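Local coordinates for DNA replication and repair protein RecF (Caldanaerobacter subterraneus subsp. tengcongensis, PDB 5Z69), which binds ATP, probably binds single-stranded DNA, and acts as a recombination mediator in the RecFOR pathway of DNA repair, at residues V32-G37 / D358-I363; K316-L321 / Q344-H349. All coordinates share one frame; numbering follows the deposited sequence.

Both contacts join parallel strands of one mixed sheet in the P-loop ATPase fold, ordered 122-125, 318-321, 345-349, 32-36, 359-364 and 367-370. Their centres lie about 11 Å apart, because strands 345-349 and 32-36 are direct neighbours: Asn33 N and Ile35 N probably hydrogen-bond to Ser345 O and Ile347 O. Along the chain, 32-37 comes first, both segments of contact 2 follow, and 358-363 closes contact 1 across more than 300 residues. The order means that N-terminal and C-terminal parts of the sequence build the sheet together. Gly37 is the first residue of the predicted Walker A ATP-binding loop and Thr348 touches the bound ATP analogue, so both contacts lead toward the nucleotide pocket.

Contact 1 of 2, residues V32-G37 / D358-I363; sequences VNLIYG and DCCFKI
Tyr36 CG sits between its own backbone N and carbonyl carbon (chi1 81°), which lays the phenol ring over strand 359-363, while Lys362 CG, anti to its N, rises to meet it. These strands are parallel neighbours in the mixed sheet of the P-loop ATPase fold, and 32-36 leads into the Walker A loop, whose predicted ATP-binding residues begin at Gly37. Lys362 CG stands 4.0 Å from the centroid of the Tyr36 ring and over its face, a CH-pi contact. Cys360 SG approaches the same ring obliquely, 3.4 Å from Tyr36 CE1, as a sulfur-aromatic contact, and Leu34 CD1 also packs on this sulfur.

The other side of the sheet carries Asn33, Ile35, Cys359 and Phe361. Asn33 and Phe361 point the same way with amide and ring planes only 12° apart; Asn33 OD1 lies 3.8 Å from Phe361 CE2 and is engaged by the backbone N of Cys29, a residue that also forms a disulfide with Cys359. Phe28 meets the Phe361 ring edge-to-face. Farther along, Ile35 CG2 touches Ile363 CD1 at 3.5 Å, and Leu46 of helix 43-55 packs on both isoleucines.

Alternating backbone bonds fix the register, Asn33 opposite Cys359 through Tyr36 opposite Lys362. The shortest runs 2.7 Å from Phe361 N to Leu34 O, with Leu34 N, Tyr36 N and Ile363 N supplying others. At the start of the pairing Val32 is gripped through both its polar backbone atoms: its O accepts a nearly straight bond from Cys359 N and a bent one from Asp358 N, and its N donates to the carboxylate of Asp358, a nearly straight bond (171°) of 2.9 Å to the anti lone pair of OD1.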
loop_
_atom_site.group_PDB
_atom_site.type_symbol
_atom_site.label_atom_id
_atom_site.label_comp_id
_atom_site.label_asym_id
_atom_site.label_seq_id
_atom_site.Cartn_x
_atom_site.Cartn_y
_atom_site.Cartn_z
ATOM N N VAL A 32 7.701 40.900 -6.412
ATOM C CA VAL A 32 6.354 40.551 -5.978
ATOM C C VAL A 32 5.293 41.366 -6.727
ATOM O O VAL A 32 5.273 42.599 -6.670
ATOM C CB VAL A 32 6.196 40.763 -4.448
ATOM C CG1 VAL A 32 4.771 40.540 -4.005
ATOM C CG2 VAL A 32 7.184 39.858 -3.661
ATOM N N ASN A 33 4.427 40.660 -7.451
ATOM C CA ASN A 33 3.262 41.288 -8.060
ATOM C C ASN A 33 2.065 40.970 -7.175
ATOM O O ASN A 33 1.588 39.838 -7.164
ATOM C CB ASN A 33 3.047 40.787 -9.498
ATOM C CG ASN A 33 4.189 41.195 -10.439
ATOM O OD1 ASN A 33 4.001 42.011 -11.321
ATOM N ND2 ASN A 33 5.369 40.618 -10.243
ATOM N N LEU A 34 1.613 41.960 -6.405
ATOM C CA LEU A 34 0.501 41.779 -5.477
ATOM C C LEU A 34 -0.819 41.942 -6.224
ATOM O O LEU A 34 -1.070 42.971 -6.829
ATOM C CB LEU A 34 0.601 42.784 -4.323
ATOM C CG LEU A 34 -0.195 42.583 -3.027
ATOM C CD1 LEU A 34 -1.541 43.267 -3.104
ATOM C CD2 LEU A 34 -0.363 41.112 -2.681
ATOM N N ILE A 35 -1.644 40.900 -6.208
ATOM C CA ILE A 35 -2.972 41.003 -6.790
ATOM C C ILE A 35 -4.005 40.881 -5.685
ATOM O O ILE A 35 -4.149 39.820 -5.090
ATOM C CB ILE A 35 -3.197 39.925 -7.841
ATOM C CG1 ILE A 35 -2.158 40.062 -8.955
ATOM C CG2 ILE A 35 -4.622 40.011 -8.396
ATOM C CD1 ILE A 35 -1.735 38.740 -9.535
ATOM N N TYR A 36 -4.700 41.968 -5.387
ATOM C CA TYR A 36 -5.625 41.953 -4.260
ATOM C C TYR A 36 -7.017 42.451 -4.644
ATOM O O TYR A 36 -7.196 43.181 -5.617
ATOM C CB TYR A 36 -5.080 42.791 -3.099
ATOM C CG TYR A 36 -5.316 44.279 -3.253
ATOM C CD1 TYR A 36 -4.498 45.060 -4.070
ATOM C CD2 TYR A 36 -6.357 44.904 -2.573
ATOM C CE1 TYR A 36 -4.725 46.422 -4.210
ATOM C CE2 TYR A 36 -6.589 46.253 -2.702
ATOM C CZ TYR A 36 -5.774 47.009 -3.520
ATOM O OH TYR A 36 -6.022 48.354 -3.638
ATOM N N GLY A 37 -8.002 42.057 -3.854
ATOM C CA GLY A 37 -9.368 42.462 -4.092
ATOM C C GLY A 37 -10.285 41.618 -3.240
ATOM O O GLY A 37 -9.853 40.607 -2.663
ATOM N N ASP A 358 6.080 44.695 -4.999
ATOM C CA ASP A 358 6.889 45.631 -5.774
ATOM C C ASP A 358 6.027 46.326 -6.811
ATOM O O ASP A 358 6.281 47.462 -7.184
ATOM C CB ASP A 358 8.067 44.900 -6.417
ATOM C CG ASP A 358 9.039 44.358 -5.375
ATOM O OD1 ASP A 358 9.031 43.137 -5.100
ATOM O OD2 ASP A 358 9.796 45.172 -4.809
ATOM N N CYS A 359 5.006 45.615 -7.272
ATOM C CA CYS A 359 3.927 46.196 -8.067
ATOM C C CYS A 359 2.654 45.696 -7.439
ATOM O O CYS A 359 2.619 44.586 -6.900
ATOM C CB CYS A 359 3.992 45.775 -9.544
ATOM S SG CYS A 359 5.502 46.331 -10.385
ATOM N N CYS A 360 1.604 46.493 -7.524
ATOM C CA CYS A 360 0.365 46.139 -6.880
ATOM C C CYS A 360 -0.792 46.338 -7.843
ATOM O O CYS A 360 -0.876 47.362 -8.504
ATOM C CB CYS A 360 0.189 46.976 -5.619
ATOM S SG CYS A 360 -1.357 46.707 -4.769
ATOM N N PHE A 361 -1.668 45.345 -7.926
ATOM C CA PHE A 361 -2.839 45.409 -8.794
ATOM C C PHE A 361 -4.121 45.160 -7.992
ATOM O O PHE A 361 -4.233 44.159 -7.293
ATOM C CB PHE A 361 -2.754 44.367 -9.927
ATOM C CG PHE A 361 -1.538 44.499 -10.817
ATOM C CD1 PHE A 361 -1.616 45.173 -12.030
ATOM C CD2 PHE A 361 -0.336 43.906 -10.460
ATOM C CE1 PHE A 361 -0.509 45.270 -12.858
ATOM C CE2 PHE A 361 0.782 43.996 -11.278
ATOM C CZ PHE A 361 0.709 44.671 -12.472
ATOM N N LYS A 362 -5.093 46.059 -8.113
ATOM C CA LYS A 362 -6.416 45.810 -7.553
ATOM C C LYS A 362 -7.344 45.207 -8.594
ATOM O O LYS A 362 -7.473 45.722 -9.711
ATOM C CB LYS A 362 -7.053 47.095 -7.005
ATOM C CG LYS A 362 -8.286 46.809 -6.122
ATOM C CD LYS A 362 -9.433 47.775 -6.375
ATOM C CE LYS A 362 -9.377 48.989 -5.466
ATOM N NZ LYS A 362 -10.323 50.050 -5.940
ATOM N N ILE A 363 -8.000 44.112 -8.232
ATOM C CA ILE A 363 -9.042 43.591 -9.097
ATOM C C ILE A 363 -10.425 43.681 -8.464
ATOM O O ILE A 363 -10.644 43.219 -7.339
ATOM C CB ILE A 363 -8.809 42.131 -9.473
ATOM C CG1 ILE A 363 -7.468 41.958 -10.183
ATOM C CG2 ILE A 363 -9.971 41.637 -10.346
ATOM C CD1 ILE A 363 -7.221 40.531 -10.683
#

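Contact 2 of 2, residues K316-L321 / Q344-H349; sequences KPVLLL and QSFITH
Strands 318-321 and 345-349 run parallel, their axes 5° apart and 4.6 Å at closest approach, joined by four backbone bonds: Leu319 N to Gln344 O, Phe346 N to Leu319 O, Leu321 N to Phe346 O and Thr348 N to Leu321 O. Water extends this pairing at both ends, one molecule linking Pro317 O with Gln344 N and another donating to Leu321 O and Thr348 O.

On one face Phe346 is central. With CG anti to its carbonyl carbon (chi1 -69°), the ring lies alongside Leu320, whose CD2 comes within 3.6 Å of Phe346 CD2 at an oblique position. Val318 CG1 instead meets the ring edge in its plane, 3.6 Å from Phe346 CE2. Phe28 adds an edge-to-face contact. Replacing Phe346 by an alanine would probably leave Val318 CG1 and Leu320 CD2 without their shared aromatic neighbour and open a gap beside them.

Val318 CG2 also lies 3.5 Å from Gln344 OE1; this amide bridges to the backbone, OE1 accepting from Leu10 N and NE2 donating to Cys29 O. The opposite face is aliphatic apart from Ser345: Leu319 CB and Ser345 CB are 4.0 Å apart, and Leu321 runs side by side with Ile347, its CB 4.0 Å from Ile347 CG1 and its CD2 close to the same atom.

At the far end the Thr348 hydroxyl, OG1, is hydrogen-bonded to Asp323 N and to Asp322 OD1, tying the end of 345-349 to the chain just beyond 318-321. Thr348 also touches Lys43 and the bound ATP analogue. Strand 318-321 running into paired aspartates is consistent with the Walker B strand of ABC-type ATPases such as Rad50, with the neighbouring strand 345-349 delivering Thr348 to the nucleotide pocket.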
loop_
_atom_site.group_PDB
_atom_site.type_symbol
_atom_site.label_atom_id
_atom_site.label_comp_id
_atom_site.label_asym_id
_atom_site.label_seq_id
_atom_site.Cartn_x
_atom_site.Cartn_y
_atom_site.Cartn_z
ATOM N N LYS A 316 15.075 29.169 -13.218
ATOM C CA LYS A 316 14.337 29.627 -12.044
ATOM C C LYS A 316 12.909 30.016 -12.440
ATOM O O LYS A 316 12.704 30.930 -13.270
ATOM C CB LYS A 316 15.044 30.810 -11.379
ATOM C CG LYS A 316 14.341 31.337 -10.132
ATOM C CD LYS A 316 15.125 32.478 -9.457
ATOM C CE LYS A 316 16.401 31.999 -8.810
ATOM N NZ LYS A 316 16.100 31.129 -7.628
ATOM N N PRO A 317 11.920 29.328 -11.856
ATOM C CA PRO A 317 10.519 29.500 -12.258
ATOM C C PRO A 317 9.866 30.723 -11.669
ATOM O O PRO A 317 10.406 31.346 -10.749
ATOM C CB PRO A 317 9.842 28.249 -11.702
ATOM C CG PRO A 317 10.649 27.921 -10.496
ATOM C CD PRO A 317 12.071 28.225 -10.882
ATOM N N VAL A 318 8.701 31.059 -12.209
ATOM C CA VAL A 318 7.856 32.083 -11.637
ATOM C C VAL A 318 7.018 31.449 -10.529
ATOM O O VAL A 318 6.579 30.316 -10.662
ATOM C CB VAL A 318 6.949 32.726 -12.713
ATOM C CG1 VAL A 318 5.897 33.576 -12.043
ATOM C CG2 VAL A 318 7.819 33.562 -13.717
ATOM N N LEU A 319 6.782 32.178 -9.447
ATOM C CA LEU A 319 6.039 31.627 -8.325
ATOM C C LEU A 319 4.611 32.191 -8.296
ATOM O O LEU A 319 4.413 33.407 -8.381
ATOM C CB LEU A 319 6.800 31.908 -7.007
ATOM C CG LEU A 319 7.885 30.907 -6.587
ATOM C CD1 LEU A 319 8.628 30.292 -7.743
ATOM C CD2 LEU A 319 8.862 31.516 -5.590
ATOM N N LEU A 320 3.618 31.308 -8.192
ATOM C CA LEU A 320 2.223 31.708 -8.051
ATOM C C LEU A 320 1.648 31.327 -6.666
ATOM O O LEU A 320 1.603 30.135 -6.303
ATOM C CB LEU A 320 1.393 31.074 -9.179
ATOM C CG LEU A 320 1.967 31.319 -10.592
ATOM C CD1 LEU A 320 1.127 30.553 -11.577
ATOM C CD2 LEU A 320 1.999 32.781 -10.896
ATOM N N LEU A 321 1.233 32.336 -5.904
ATOM C CA LEU A 321 0.774 32.105 -4.534
ATOM C C LEU A 321 -0.691 32.486 -4.418
ATOM O O LEU A 321 -1.034 33.669 -4.344
ATOM C CB LEU A 321 1.618 32.903 -3.538
ATOM C CG LEU A 321 2.949 32.262 -3.126
ATOM C CD1 LEU A 321 3.882 32.171 -4.322
ATOM C CD2 LEU A 321 3.626 33.036 -1.997
ATOM N N GLN A 344 10.357 36.203 -9.660
ATOM C CA GLN A 344 9.120 36.933 -9.903
ATOM C C GLN A 344 8.007 36.116 -9.231
ATOM O O GLN A 344 7.953 34.901 -9.394
ATOM C CB GLN A 344 8.828 37.120 -11.395
ATOM C CG GLN A 344 7.569 37.941 -11.651
ATOM C CD GLN A 344 7.172 37.981 -13.123
ATOM O OE1 GLN A 344 7.197 36.958 -13.812
ATOM N NE2 GLN A 344 6.792 39.158 -13.602
ATOM N N SER A 345 7.148 36.767 -8.448
ATOM C CA SER A 345 6.029 36.057 -7.830
ATOM C C SER A 345 4.721 36.794 -8.051
ATOM O O SER A 345 4.700 37.997 -8.270
ATOM C CB SER A 345 6.263 35.850 -6.312
ATOM O OG SER A 345 6.486 37.098 -5.667
ATOM N N PHE A 346 3.630 36.036 -8.008
ATOM C CA PHE A 346 2.296 36.582 -8.117
ATOM C C PHE A 346 1.566 36.148 -6.873
ATOM O O PHE A 346 1.390 34.956 -6.640
ATOM C CB PHE A 346 1.599 36.096 -9.406
ATOM C CG PHE A 346 2.215 36.665 -10.662
ATOM C CD1 PHE A 346 1.683 37.803 -11.257
ATOM C CD2 PHE A 346 3.346 36.076 -11.226
ATOM C CE1 PHE A 346 2.275 38.349 -12.403
ATOM C CE2 PHE A 346 3.956 36.621 -12.365
ATOM C CZ PHE A 346 3.420 37.763 -12.952
ATOM N N ILE A 347 1.181 37.119 -6.055
ATOM C CA ILE A 347 0.551 36.822 -4.775
ATOM C C ILE A 347 -0.854 37.416 -4.694
ATOM O O ILE A 347 -1.049 38.621 -4.890
ATOM C CB ILE A 347 1.402 37.351 -3.590
ATOM C CG1 ILE A 347 2.788 36.703 -3.592
ATOM C CG2 ILE A 347 0.713 37.041 -2.264
ATOM C CD1 ILE A 347 3.717 37.238 -2.493
ATOM N N THR A 348 -1.837 36.570 -4.402
ATOM C CA THR A 348 -3.195 37.060 -4.254
ATOM C C THR A 348 -3.502 37.328 -2.795
ATOM O O THR A 348 -3.061 36.597 -1.899
ATOM C CB THR A 348 -4.248 36.079 -4.832
ATOM O OG1 THR A 348 -4.158 34.824 -4.163
ATOM C CG2 THR A 348 -4.026 35.872 -6.325
ATOM N N HIS A 349 -4.270 38.381 -2.553
ATOM C CA HIS A 349 -4.638 38.721 -1.187
ATOM C C HIS A 349 -5.923 39.541 -1.161
ATOM O O HIS A 349 -6.447 39.924 -2.200
ATOM C CB HIS A 349 -3.495 39.485 -0.499
ATOM C CG HIS A 349 -3.515 39.385 0.997
ATOM N ND1 HIS A 349 -3.884 38.234 1.659
ATOM C CD2 HIS A 349 -3.210 40.289 1.958
ATOM C CE1 HIS A 349 -3.808 38.434 2.962
ATOM N NE2 HIS A 349 -3.401 39.672 3.170
HETATM O O HOH W 1 11.257 33.971 -11.376
HETATM O O HOH W 2 -1.334 34.346 -1.378
#